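Local coordinates for protein citrate synthase (Metallosphaera sedula, PDB 6ABW) that probably catalyses the condensation of acetyl-CoA with oxaloacetate and water to citrate and CoA in the tricarboxylic acid cycle, at residues A187-Y192 and F346-T351; D194-A199 and H270-T275; A233-F238 and Y340-L345. All coordinates share one frame; numbering follows the deposited sequence.

Contact 1: A187-Y192 and F346-T351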
loop_
_atom_site.group_PDB
_atom_site.type_symbol
_atom_site.label_atom_id
_atom_site.label_comp_id
_atom_site.label_asym_id
_atom_site.label_seq_id
_atom_site.Cartn_x
_atom_site.Cartn_y
_atom_site.Cartn_z
ATOM N N ALA A 187 -21.538 11.503 14.041
ATOM C CA ALA A 187 -22.351 11.029 12.910
ATOM C C ALA A 187 -21.487 10.741 11.648
ATOM O O ALA A 187 -21.675 9.730 10.945
ATOM C CB ALA A 187 -23.469 12.025 12.594
ATOM N N ALA A 188 -20.621 11.684 11.319
ATOM C CA ALA A 188 -19.748 11.611 10.140
ATOM C C ALA A 188 -18.884 10.379 10.224
ATOM O O ALA A 188 -18.706 9.686 9.251
ATOM C CB ALA A 188 -18.893 12.846 10.044
ATOM N N LEU A 189 -18.346 10.080 11.402
ATOM C CA LEU A 189 -17.555 8.871 11.616
ATOM C C LEU A 189 -18.332 7.626 11.398
ATOM O O LEU A 189 -17.826 6.671 10.822
ATOM C CB LEU A 189 -16.980 8.801 13.005
ATOM C CG LEU A 189 -15.960 9.857 13.282
ATOM C CD1 LEU A 189 -15.709 10.020 14.761
ATOM C CD2 LEU A 189 -14.683 9.438 12.551
ATOM N N ILE A 190 -19.586 7.607 11.830
ATOM C CA ILE A 190 -20.425 6.416 11.530
ATOM C C ILE A 190 -20.781 6.330 10.044
ATOM O O ILE A 190 -20.730 5.241 9.430
ATOM C CB ILE A 190 -21.728 6.449 12.374
ATOM C CG1 ILE A 190 -21.389 6.271 13.890
ATOM C CG2 ILE A 190 -22.683 5.345 11.916
ATOM C CD1 ILE A 190 -22.529 6.657 14.807
ATOM N N LEU A 191 -21.104 7.488 9.464
ATOM C CA LEU A 191 -21.636 7.533 8.099
ATOM C C LEU A 191 -20.667 7.013 7.041
ATOM O O LEU A 191 -21.059 6.401 6.051
ATOM C CB LEU A 191 -22.108 8.961 7.764
ATOM C CG LEU A 191 -23.422 9.454 8.405
ATOM C CD1 LEU A 191 -23.679 10.944 8.309
ATOM C CD2 LEU A 191 -24.622 8.679 7.845
ATOM N N TYR A 192 -19.386 7.318 7.218
ATOM C CA TYR A 192 -18.353 6.956 6.304
ATOM C C TYR A 192 -17.630 5.620 6.620
ATOM O O TYR A 192 -16.681 5.260 5.905
ATOM C CB TYR A 192 -17.363 8.138 6.149
ATOM C CG TYR A 192 -17.630 9.183 5.086
ATOM C CD1 TYR A 192 -18.198 8.843 3.830
ATOM C CD2 TYR A 192 -17.206 10.486 5.246
ATOM C CE1 TYR A 192 -18.312 9.767 2.828
ATOM C CE2 TYR A 192 -17.341 11.419 4.239
ATOM C CZ TYR A 192 -17.911 11.050 3.012
ATOM O OH TYR A 192 -18.003 11.985 1.971
ATOM N N PHE A 346 -12.679 11.313 5.784
ATOM C CA PHE A 346 -13.205 10.077 5.245
ATOM C C PHE A 346 -12.348 8.885 5.707
ATOM O O PHE A 346 -12.885 7.843 6.182
ATOM C CB PHE A 346 -13.294 10.139 3.681
ATOM C CG PHE A 346 -13.530 8.818 3.019
ATOM C CD1 PHE A 346 -14.835 8.365 2.790
ATOM C CD2 PHE A 346 -12.491 8.016 2.668
ATOM C CE1 PHE A 346 -15.053 7.141 2.178
ATOM C CE2 PHE A 346 -12.692 6.758 2.103
ATOM C CZ PHE A 346 -13.975 6.308 1.882
ATOM N N ALA A 347 -11.042 8.984 5.504
ATOM C CA ALA A 347 -10.131 7.886 5.811
ATOM C C ALA A 347 -10.194 7.526 7.316
ATOM O O ALA A 347 -10.134 6.374 7.679
ATOM C CB ALA A 347 -8.703 8.223 5.398
ATOM N N LEU A 348 -10.226 8.546 8.171
ATOM C CA LEU A 348 -10.385 8.342 9.624
ATOM C C LEU A 348 -11.560 7.375 9.955
ATOM O O LEU A 348 -11.414 6.382 10.660
ATOM C CB LEU A 348 -10.565 9.669 10.336
ATOM C CG LEU A 348 -10.810 9.586 11.857
ATOM C CD1 LEU A 348 -9.804 8.810 12.664
ATOM C CD2 LEU A 348 -11.001 10.999 12.440
ATOM N N SER A 349 -12.706 7.671 9.356
ATOM C CA SER A 349 -13.888 6.853 9.481
ATOM C C SER A 349 -13.730 5.461 8.857
ATOM O O SER A 349 -14.040 4.413 9.483
ATOM C CB SER A 349 -14.989 7.634 8.773
ATOM O OG SER A 349 -16.156 6.850 8.741
ATOM N N ARG A 350 -13.228 5.453 7.625
ATOM C CA ARG A 350 -13.125 4.230 6.855
ATOM C C ARG A 350 -12.049 3.252 7.398
ATOM O O ARG A 350 -12.129 2.069 7.093
ATOM C CB ARG A 350 -12.933 4.554 5.368
ATOM C CG ARG A 350 -12.875 3.396 4.385
ATOM C CD ARG A 350 -14.137 2.547 4.420
ATOM N NE ARG A 350 -15.352 3.339 4.232
ATOM C CZ ARG A 350 -15.997 3.568 3.061
ATOM N NH1 ARG A 350 -15.638 2.966 1.934
ATOM N NH2 ARG A 350 -17.051 4.352 3.016
ATOM N N THR A 351 -11.145 3.704 8.267
ATOM C CA THR A 351 -10.250 2.747 8.928
ATOM C C THR A 351 -11.027 1.636 9.624
ATOM O O THR A 351 -10.557 0.489 9.617
ATOM C CB THR A 351 -9.249 3.363 9.948
ATOM O OG1 THR A 351 -9.969 4.011 11.016
ATOM C CG2 THR A 351 -8.316 4.308 9.240
#
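Tyr192 O, the carbonyl of the first residue to leave the helix 179-191, is gripped side-on by two nitrogens of Arg350. NE lies 2.9 Å from Tyr192 O, with an N-H...O angle of 149°, and NH2 of the same arginine lies 3.1 Å from it. Both reach the oxygen from one face of the carbonyl plane, NE only tilted from it and NH2 well above, while Tyr192 O stays close to the guanidinium plane. The Arg350 chain is bent at its second and third torsions, which lays one guanidinium face over CZ of Phe346. That phenyl ring in turn directs its CD1 edge at a face of the Tyr192 ring, a T-shaped pair with planes at 76°; Phe346 CD1 is 3.6 Å from Tyr192 CD1. At the phenol end, Tyr192 OH hydrogen-bonds to Asp325 and Ser328. Along the same interface, Ser349 OG donates to Leu189 O, though its position is less certain, and Leu189 CD2 rests on Leu348 CG at 3.9 Å. The axes of the short segments 187-191 and 346-351 approach to 8.3 Å and cross at -62°. This is helix-on-helix packing of the largely helical citrate synthase fold, joined through Tyr192 to Asp325, a predicted active-site residue.

Contact 2: D194-A199 and H270-T275. With ACO (acetyl coenzyme *a), chain D.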
loop_
_atom_site.group_PDB
_atom_site.type_symbol
_atom_site.label_atom_id
_atom_site.label_comp_id
_atom_site.label_asym_id
_atom_site.label_seq_id
_atom_site.Cartn_x
_atom_site.Cartn_y
_atom_site.Cartn_z
ATOM N N ASP A 194 -18.126 2.277 6.352
ATOM C CA ASP A 194 -17.930 1.247 5.374
ATOM C C ASP A 194 -18.942 1.355 4.228
ATOM O O ASP A 194 -20.071 1.763 4.485
ATOM C CB ASP A 194 -18.126 -0.173 5.960
ATOM C CG ASP A 194 -17.550 -1.241 5.000
ATOM O OD1 ASP A 194 -16.397 -1.046 4.440
ATOM O OD2 ASP A 194 -18.259 -2.220 4.679
ATOM N N HIS A 195 -18.526 1.008 3.019
ATOM C CA HIS A 195 -19.462 0.979 1.879
ATOM C C HIS A 195 -18.835 0.326 0.660
ATOM O O HIS A 195 -17.790 0.823 0.152
ATOM C CB HIS A 195 -19.839 2.401 1.489
ATOM C CG HIS A 195 -21.200 2.559 0.887
ATOM N ND1 HIS A 195 -21.391 2.690 -0.468
ATOM C CD2 HIS A 195 -22.416 2.629 1.455
ATOM C CE1 HIS A 195 -22.691 2.782 -0.696
ATOM N NE2 HIS A 195 -23.331 2.744 0.443
ATOM N N GLU A 196 -19.419 -0.766 0.181
ATOM C CA GLU A 196 -18.943 -1.409 -1.077
ATOM C C GLU A 196 -17.470 -1.873 -0.878
ATOM O O GLU A 196 -16.997 -1.985 0.267
ATOM C CB GLU A 196 -19.093 -0.456 -2.271
ATOM C CG GLU A 196 -20.507 -0.047 -2.673
ATOM C CD GLU A 196 -20.514 1.157 -3.644
ATOM O OE1 GLU A 196 -20.544 0.960 -4.877
ATOM O OE2 GLU A 196 -20.471 2.336 -3.174
ATOM N N VAL A 197 -16.783 -2.161 -1.981
ATOM C CA VAL A 197 -15.421 -2.607 -1.936
ATOM C C VAL A 197 -14.669 -1.746 -2.950
ATOM O O VAL A 197 -14.370 -2.173 -4.064
ATOM C CB VAL A 197 -15.275 -4.115 -2.255
ATOM C CG1 VAL A 197 -13.845 -4.566 -2.025
ATOM C CG2 VAL A 197 -16.208 -4.983 -1.455
ATOM N N PRO A 198 -14.402 -0.489 -2.585
ATOM C CA PRO A 198 -13.632 0.373 -3.497
ATOM C C PRO A 198 -12.147 -0.005 -3.485
ATOM O O PRO A 198 -11.773 -0.950 -2.798
ATOM C CB PRO A 198 -13.884 1.773 -2.966
ATOM C CG PRO A 198 -14.031 1.555 -1.499
ATOM C CD PRO A 198 -14.776 0.224 -1.348
ATOM N N ALA A 199 -11.347 0.658 -4.303
ATOM C CA ALA A 199 -9.950 0.270 -4.515
ATOM C C ALA A 199 -9.177 0.246 -3.223
ATOM O O ALA A 199 -8.290 -0.562 -3.057
ATOM C CB ALA A 199 -9.250 1.177 -5.522
ATOM N N HIS A 270 -24.849 7.970 -8.273
ATOM C CA HIS A 270 -24.189 6.892 -7.590
ATOM C C HIS A 270 -24.297 5.652 -8.425
ATOM O O HIS A 270 -25.384 5.439 -9.032
ATOM C CB HIS A 270 -24.836 6.674 -6.219
ATOM C CG HIS A 270 -23.976 5.927 -5.280
ATOM N ND1 HIS A 270 -23.986 4.550 -5.215
ATOM C CD2 HIS A 270 -23.124 6.347 -4.310
ATOM C CE1 HIS A 270 -23.130 4.159 -4.290
ATOM N NE2 HIS A 270 -22.558 5.231 -3.753
ATOM N N ARG A 271 -23.247 4.830 -8.424
ATOM C CA ARG A 271 -23.329 3.558 -9.240
ATOM C C ARG A 271 -24.349 2.545 -8.739
ATOM O O ARG A 271 -24.770 1.681 -9.529
ATOM C CB ARG A 271 -21.944 2.860 -9.362
ATOM C CG ARG A 271 -21.010 3.607 -10.322
ATOM C CD ARG A 271 -19.731 2.868 -10.742
ATOM N NE ARG A 271 -18.807 3.817 -11.407
ATOM C CZ ARG A 271 -18.929 4.307 -12.657
ATOM N NH1 ARG A 271 -19.942 3.967 -13.457
ATOM N NH2 ARG A 271 -18.020 5.177 -13.116
ATOM N N VAL A 272 -24.687 2.568 -7.454
ATOM C CA VAL A 272 -25.619 1.610 -6.828
ATOM C C VAL A 272 -26.964 2.233 -6.478
ATOM O O VAL A 272 -28.044 1.669 -6.779
ATOM C CB VAL A 272 -24.963 0.961 -5.554
ATOM C CG1 VAL A 272 -25.841 -0.091 -4.925
ATOM C CG2 VAL A 272 -23.637 0.300 -5.934
ATOM N N TYR A 273 -26.948 3.330 -5.735
ATOM C CA TYR A 273 -28.162 4.015 -5.319
ATOM C C TYR A 273 -28.867 4.718 -6.494
ATOM O O TYR A 273 -28.266 5.528 -7.177
ATOM C CB TYR A 273 -27.943 5.080 -4.245
ATOM C CG TYR A 273 -27.459 4.505 -2.918
ATOM C CD1 TYR A 273 -28.240 3.599 -2.221
ATOM C CD2 TYR A 273 -26.201 4.861 -2.377
ATOM C CE1 TYR A 273 -27.817 3.058 -1.028
ATOM C CE2 TYR A 273 -25.758 4.339 -1.153
ATOM C CZ TYR A 273 -26.552 3.423 -0.513
ATOM O OH TYR A 273 -26.178 2.840 0.642
ATOM N N LYS A 274 -30.127 4.382 -6.706
ATOM C CA LYS A 274 -30.936 5.034 -7.732
ATOM C C LYS A 274 -31.966 5.964 -7.073
ATOM O O LYS A 274 -32.894 6.427 -7.715
ATOM C CB LYS A 274 -31.560 3.964 -8.643
ATOM C CG LYS A 274 -30.529 3.039 -9.333
ATOM C CD LYS A 274 -29.454 3.835 -10.081
ATOM C CE LYS A 274 -28.232 3.032 -10.554
ATOM N NZ LYS A 274 -27.105 4.007 -10.817
ATOM N N THR A 275 -31.719 6.325 -5.812
ATOM C CA THR A 275 -32.540 7.148 -4.954
ATOM C C THR A 275 -31.529 8.105 -4.300
ATOM O O THR A 275 -30.286 7.979 -4.595
ATOM C CB THR A 275 -33.110 6.310 -3.792
ATOM O OG1 THR A 275 -32.035 5.671 -3.067
ATOM C CG2 THR A 275 -33.968 5.179 -4.306
HETATM N N1A ACO D . -24.761 15.187 -12.869
HETATM C C2A ACO D . -25.508 15.345 -14.021
HETATM N N3A ACO D . -25.906 14.280 -14.813
HETATM C C4A ACO D . -25.546 13.029 -14.436
HETATM C C5A ACO D . -24.757 12.797 -13.206
HETATM C C6A ACO D . -24.389 13.977 -12.428
HETATM N N6A ACO D . -23.636 13.798 -11.322
HETATM N N7A ACO D . -24.528 11.466 -13.105
HETATM C C8A ACO D . -25.119 10.869 -14.169
HETATM N N9A ACO D . -25.707 11.802 -14.951
HETATM C C1B ACO D . -26.493 11.555 -16.195
HETATM C C2B ACO D . -25.742 10.757 -17.274
HETATM O O2B ACO D . -24.909 11.557 -18.114
HETATM C C3B ACO D . -26.910 10.182 -18.027
HETATM O O3B ACO D . -27.349 11.205 -18.938
HETATM P P3B ACO D . -28.099 10.924 -20.362
HETATM O O7A ACO D . -27.768 12.140 -21.207
HETATM O O8A ACO D . -29.578 10.815 -20.003
HETATM O O9A ACO D . -27.447 9.639 -20.863
HETATM C C4B ACO D . -27.969 9.902 -16.951
HETATM O O4B ACO D . -27.687 10.789 -15.859
HETATM C C5B ACO D . -27.942 8.502 -16.390
HETATM O O5B ACO D . -26.637 8.217 -15.885
HETATM P P1A ACO D . -26.377 6.830 -15.099
HETATM O O1A ACO D . -26.158 5.800 -16.181
HETATM O O2A ACO D . -27.470 6.676 -14.031
HETATM O O3A ACO D . -24.998 6.985 -14.260
HETATM P P2A ACO D . -23.514 7.017 -14.906
HETATM O O4A ACO D . -22.856 5.665 -14.823
HETATM O O5A ACO D . -23.491 7.877 -16.135
HETATM O O6A ACO D . -22.808 7.795 -13.679
HETATM C CBP ACO D . -21.777 7.858 -11.533
HETATM C CCP ACO D . -22.989 7.417 -12.310
HETATM C CDP ACO D . -21.799 7.945 -10.023
HETATM C CEP ACO D . -20.422 7.775 -12.251
HETATM C CAP ACO D . -22.012 9.436 -11.793
HETATM O OAP ACO D . -23.309 9.942 -11.426
HETATM C C9P ACO D . -21.017 10.417 -11.164
HETATM O O9P ACO D . -19.997 10.673 -11.793
HETATM N N8P ACO D . -21.299 10.934 -9.940
HETATM C C7P ACO D . -20.301 11.624 -9.155
HETATM C C6P ACO D . -19.878 12.983 -9.664
HETATM C C5P ACO D . -18.738 13.391 -8.739
HETATM O O5P ACO D . -18.972 14.041 -7.722
HETATM N N4P ACO D . -17.477 13.051 -9.091
HETATM C C3P ACO D . -16.290 13.477 -8.339
HETATM C C2P ACO D . -15.647 12.221 -7.792
HETATM S S1P ACO D . -14.156 11.920 -8.675
HETATM C C ACO D . -13.226 11.965 -7.307
HETATM O O ACO D . -12.938 13.064 -6.872
HETATM C CH3 ACO D . -12.854 10.653 -6.683
#
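The imidazole of His195 is held at both ring nitrogens, while its rim meets the rims of two further rings, His270 and Tyr273. Its ring is nearly perpendicular to that of His270 (89°), the two CE1 atoms of His195 and His270 being 3.9 Å apart. The His195 and Tyr273 side chains come from opposite directions, their ring planes 41° apart, and His195 NE2 and Tyr273 OH share a nearly straight hydrogen bond of 2.9 Å. The other ring nitrogen is also engaged, since His195 ND1 donates to Glu196 OE2 (2.9 Å), meeting the anti side of the carboxylate, so bonds at two edges fix the rotation of the imidazole. Glu196 runs alongside His270 in the opposite direction and brings OE2 to 3.4 Å from His270 CE1, near the ring plane; its OE1 lies 3.3 Å from Val272 CG2. Within the second loop His270 ND1 accepts from the backbone, Val272 N at 3.1 Å and Tyr273 N at 3.2 Å, while Tyr273 CD2 covers one ring face. With CG anti to the backbone N (chi1 -161°), His270 points its ring at the first loop, whereas its own N sits 3.5 Å from CDP of acetyl-CoA. Arg271 lays a guanidinium face against the pantetheine methyl CEP. The second loop contributes His270, a predicted active-site residue, and Arg271 to the citrate synthase acetyl-CoA pocket.

Contact 3: A233-F238 and Y340-L345; sequences AAEEAF and YMFTSL. With ACO (acetyl coenzyme *a), chain D; GOL (glycerol), chain B.
Glu235 and Thr343 cross at about a right angle, and the carboxylate of the first faces the second with both oxygens. Thr343 OG1 donates to Glu235 OE1 at 2.6 Å, and Thr343 N donates to Glu235 OE2 at 2.9 Å with an N-H...O angle of 156°. Each oxygen is approached on its syn side, the hydroxyl closer to the carboxylate plane and the amide more tilted from it. A bend at chi2 (89°) turns the Glu235 chain to bring its end across to the other helix. A water donates to OE2 as well, 2.7 Å from Glu235 OE2, and weakly to Tyr340 O.

Phe342 slides past Glu235 in the opposite direction, its CB 3.7 Å from Glu235 CD and also against the methyl of Ala234. Its ring then presents an edge to Phe238: Phe342 CE2 is 3.7 Å from Phe238 CG, and the planes stand at 90°, a T-shaped stack. Phe238 is also met by the rings of Tyr300 and Tyr333. The contact thus joins the first turns of helix 233-244 to the beginning of helix 342-365 in the helical citrate synthase fold, with the acetyl-CoA pocket at the N-terminal end of helix 233-244, where Ala233 lies.

A glutamine here in place of Glu235 removes one acceptor oxygen and the negative charge, and would probably leave either Thr343 N or its hydroxyl without its present mate.

Toward the pocket, a glycerol, probably from the crystallisation liquor, bridges the helices. Glycerol O3 lies 2.9 Å from its donor Ala234 N and itself donates to Thr343 OG1. The backbone amide of Ala233 donates to glycerol O2. The acetyl oxygen O of acetyl-CoA approaches Ala233 N to 3.3 Å, and Thr343 OG1 also accepts from Gly232 N.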
loop_
_atom_site.group_PDB
_atom_site.type_symbol
_atom_site.label_atom_id
_atom_site.label_comp_id
_atom_site.label_asym_id
_atom_site.label_seq_id
_atom_site.Cartn_x
_atom_site.Cartn_y
_atom_site.Cartn_z
ATOM N N ALA A 233 -13.445 13.156 -3.592
ATOM C CA ALA A 233 -14.846 13.418 -3.965
ATOM C C ALA A 233 -15.532 14.478 -3.070
ATOM O O ALA A 233 -16.268 15.297 -3.602
ATOM C CB ALA A 233 -15.691 12.149 -3.982
ATOM N N ALA A 234 -15.302 14.448 -1.756
ATOM C CA ALA A 234 -15.935 15.462 -0.893
ATOM C C ALA A 234 -15.369 16.831 -1.201
ATOM O O ALA A 234 -16.113 17.858 -1.237
ATOM C CB ALA A 234 -15.694 15.123 0.581
ATOM N N GLU A 235 -14.076 16.888 -1.481
ATOM C CA GLU A 235 -13.439 18.155 -1.893
ATOM C C GLU A 235 -14.006 18.695 -3.199
ATOM O O GLU A 235 -14.326 19.896 -3.273
ATOM C CB GLU A 235 -11.905 18.040 -2.096
ATOM C CG GLU A 235 -11.144 17.827 -0.795
ATOM C CD GLU A 235 -10.928 16.369 -0.325
ATOM O OE1 GLU A 235 -11.816 15.497 -0.668
ATOM O OE2 GLU A 235 -9.915 16.169 0.460
ATOM N N GLU A 236 -14.224 17.810 -4.185
ATOM C CA GLU A 236 -14.650 18.252 -5.508
ATOM C C GLU A 236 -16.110 18.807 -5.405
ATOM O O GLU A 236 -16.442 19.819 -6.046
ATOM C CB GLU A 236 -14.612 17.123 -6.527
ATOM C CG GLU A 236 -13.189 16.807 -6.994
ATOM C CD GLU A 236 -12.438 18.064 -7.482
ATOM O OE1 GLU A 236 -11.393 18.470 -6.893
ATOM O OE2 GLU A 236 -12.941 18.701 -8.408
ATOM N N ALA A 237 -16.938 18.145 -4.623
ATOM C CA ALA A 237 -18.314 18.605 -4.453
ATOM C C ALA A 237 -18.310 19.989 -3.775
ATOM O O ALA A 237 -19.021 20.863 -4.194
ATOM C CB ALA A 237 -19.107 17.632 -3.616
ATOM N N PHE A 238 -17.530 20.152 -2.718
ATOM C CA PHE A 238 -17.550 21.355 -1.905
ATOM C C PHE A 238 -16.908 22.539 -2.666
ATOM O O PHE A 238 -17.353 23.674 -2.495
ATOM C CB PHE A 238 -16.813 21.115 -0.635
ATOM C CG PHE A 238 -16.921 22.231 0.365
ATOM C CD1 PHE A 238 -17.956 22.287 1.285
ATOM C CD2 PHE A 238 -15.973 23.220 0.379
ATOM C CE1 PHE A 238 -18.026 23.316 2.217
ATOM C CE2 PHE A 238 -16.083 24.263 1.265
ATOM C CZ PHE A 238 -17.117 24.326 2.162
ATOM N N TYR A 340 -8.747 20.823 2.480
ATOM C CA TYR A 340 -7.668 19.875 2.229
ATOM C C TYR A 340 -7.713 18.637 3.135
ATOM O O TYR A 340 -6.960 17.683 2.901
ATOM C CB TYR A 340 -6.244 20.512 2.246
ATOM C CG TYR A 340 -5.797 21.155 3.535
ATOM C CD1 TYR A 340 -5.528 20.397 4.660
ATOM C CD2 TYR A 340 -5.586 22.551 3.616
ATOM C CE1 TYR A 340 -5.083 20.968 5.837
ATOM C CE2 TYR A 340 -5.170 23.131 4.808
ATOM C CZ TYR A 340 -4.898 22.348 5.893
ATOM O OH TYR A 340 -4.487 22.901 7.085
ATOM N N MET A 341 -8.508 18.665 4.177
ATOM C CA MET A 341 -8.620 17.577 5.107
ATOM C C MET A 341 -9.765 16.652 4.748
ATOM O O MET A 341 -9.868 15.634 5.427
ATOM C CB MET A 341 -8.865 18.054 6.555
ATOM C CG MET A 341 -7.660 18.735 7.218
ATOM S SD MET A 341 -6.182 17.743 7.273
ATOM C CE MET A 341 -6.675 16.400 8.321
ATOM N N PHE A 342 -10.641 16.939 3.766
ATOM C CA PHE A 342 -11.867 16.158 3.722
ATOM C C PHE A 342 -11.706 14.636 3.445
ATOM O O PHE A 342 -12.355 13.812 4.081
ATOM C CB PHE A 342 -12.863 16.759 2.748
ATOM C CG PHE A 342 -13.387 18.148 3.082
ATOM C CD1 PHE A 342 -13.173 18.749 4.276
ATOM C CD2 PHE A 342 -14.176 18.785 2.123
ATOM C CE1 PHE A 342 -13.695 20.043 4.499
ATOM C CE2 PHE A 342 -14.714 20.032 2.319
ATOM C CZ PHE A 342 -14.469 20.669 3.533
ATOM N N THR A 343 -10.824 14.292 2.515
ATOM C CA THR A 343 -10.588 12.896 2.232
ATOM C C THR A 343 -9.891 12.191 3.427
ATOM O O THR A 343 -10.103 11.006 3.629
ATOM C CB THR A 343 -9.863 12.704 0.885
ATOM O OG1 THR A 343 -10.795 13.124 -0.141
ATOM C CG2 THR A 343 -9.532 11.234 0.637
ATOM N N SER A 344 -9.024 12.904 4.165
ATOM C CA SER A 344 -8.408 12.374 5.381
ATOM C C SER A 344 -9.443 12.071 6.464
ATOM O O SER A 344 -9.305 11.080 7.216
ATOM C CB SER A 344 -7.311 13.331 5.919
ATOM O OG SER A 344 -6.224 13.313 5.040
ATOM N N LEU A 345 -10.510 12.881 6.523
ATOM C CA LEU A 345 -11.613 12.669 7.468
ATOM C C LEU A 345 -12.443 11.468 7.079
ATOM O O LEU A 345 -12.843 10.672 7.925
ATOM C CB LEU A 345 -12.477 13.919 7.652
ATOM C CG LEU A 345 -11.709 15.080 8.251
ATOM C CD1 LEU A 345 -12.423 16.401 7.912
ATOM C CD2 LEU A 345 -11.622 14.852 9.759
HETATM N N1A ACO D . -24.761 15.187 -12.869
HETATM C C2A ACO D . -25.508 15.345 -14.021
HETATM N N3A ACO D . -25.906 14.280 -14.813
HETATM C C4A ACO D . -25.546 13.029 -14.436
HETATM C C5A ACO D . -24.757 12.797 -13.206
HETATM C C6A ACO D . -24.389 13.977 -12.428
HETATM N N6A ACO D . -23.636 13.798 -11.322
HETATM N N7A ACO D . -24.528 11.466 -13.105
HETATM C C8A ACO D . -25.119 10.869 -14.169
HETATM N N9A ACO D . -25.707 11.802 -14.951
HETATM C C1B ACO D . -26.493 11.555 -16.195
HETATM C C2B ACO D . -25.742 10.757 -17.274
HETATM O O2B ACO D . -24.909 11.557 -18.114
HETATM C C3B ACO D . -26.910 10.182 -18.027
HETATM O O3B ACO D . -27.349 11.205 -18.938
HETATM P P3B ACO D . -28.099 10.924 -20.362
HETATM O O7A ACO D . -27.768 12.140 -21.207
HETATM O O8A ACO D . -29.578 10.815 -20.003
HETATM O O9A ACO D . -27.447 9.639 -20.863
HETATM C C4B ACO D . -27.969 9.902 -16.951
HETATM O O4B ACO D . -27.687 10.789 -15.859
HETATM C C5B ACO D . -27.942 8.502 -16.390
HETATM O O5B ACO D . -26.637 8.217 -15.885
HETATM P P1A ACO D . -26.377 6.830 -15.099
HETATM O O1A ACO D . -26.158 5.800 -16.181
HETATM O O2A ACO D . -27.470 6.676 -14.031
HETATM O O3A ACO D . -24.998 6.985 -14.260
HETATM P P2A ACO D . -23.514 7.017 -14.906
HETATM O O4A ACO D . -22.856 5.665 -14.823
HETATM O O5A ACO D . -23.491 7.877 -16.135
HETATM O O6A ACO D . -22.808 7.795 -13.679
HETATM C CBP ACO D . -21.777 7.858 -11.533
HETATM C CCP ACO D . -22.989 7.417 -12.310
HETATM C CDP ACO D . -21.799 7.945 -10.023
HETATM C CEP ACO D . -20.422 7.775 -12.251
HETATM C CAP ACO D . -22.012 9.436 -11.793
HETATM O OAP ACO D . -23.309 9.942 -11.426
HETATM C C9P ACO D . -21.017 10.417 -11.164
HETATM O O9P ACO D . -19.997 10.673 -11.793
HETATM N N8P ACO D . -21.299 10.934 -9.940
HETATM C C7P ACO D . -20.301 11.624 -9.155
HETATM C C6P ACO D . -19.878 12.983 -9.664
HETATM C C5P ACO D . -18.738 13.391 -8.739
HETATM O O5P ACO D . -18.972 14.041 -7.722
HETATM N N4P ACO D . -17.477 13.051 -9.091
HETATM C C3P ACO D . -16.290 13.477 -8.339
HETATM C C2P ACO D . -15.647 12.221 -7.792
HETATM S S1P ACO D . -14.156 11.920 -8.675
HETATM C C ACO D . -13.226 11.965 -7.307
HETATM O O ACO D . -12.938 13.064 -6.872
HETATM C CH3 ACO D . -12.854 10.653 -6.683
HETATM C C1 GOL B . -13.647 8.663 -0.935
HETATM O O1 GOL B . -14.953 8.404 -1.488
HETATM C C2 GOL B . -13.261 10.125 -1.075
HETATM O O2 GOL B . -13.338 10.439 -2.477
HETATM C C3 GOL B . -14.208 10.987 -0.226
HETATM O O3 GOL B . -13.776 12.352 -0.360
HETATM O O HOH W 1 -7.528 17.126 -0.331
#

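Contacts 1 and 3 are buried helix packing and share helix 342-365, which meets helix 179-191 in contact 1 and helix 233-244 in contact 3; the two also meet where Tyr192 OH of contact 1 packs on Ala234 CB of contact 3. Contact 2 lies farther out, about 13 Å from the chain centre against 5 and 9 Å, and is only partly buried, joining two loops. The chemistry follows: each helix pair combines a T-shaped aromatic stack with a charged side chain bound to the partner, whereas the loop pair depends on histidine, tyrosine and glutamate polar edges. Contact 1 touches contact 2 where Arg350 packs on Asp194, His195 and Pro198. Contacts 2 and 3 do not touch, yet both border acetyl-CoA.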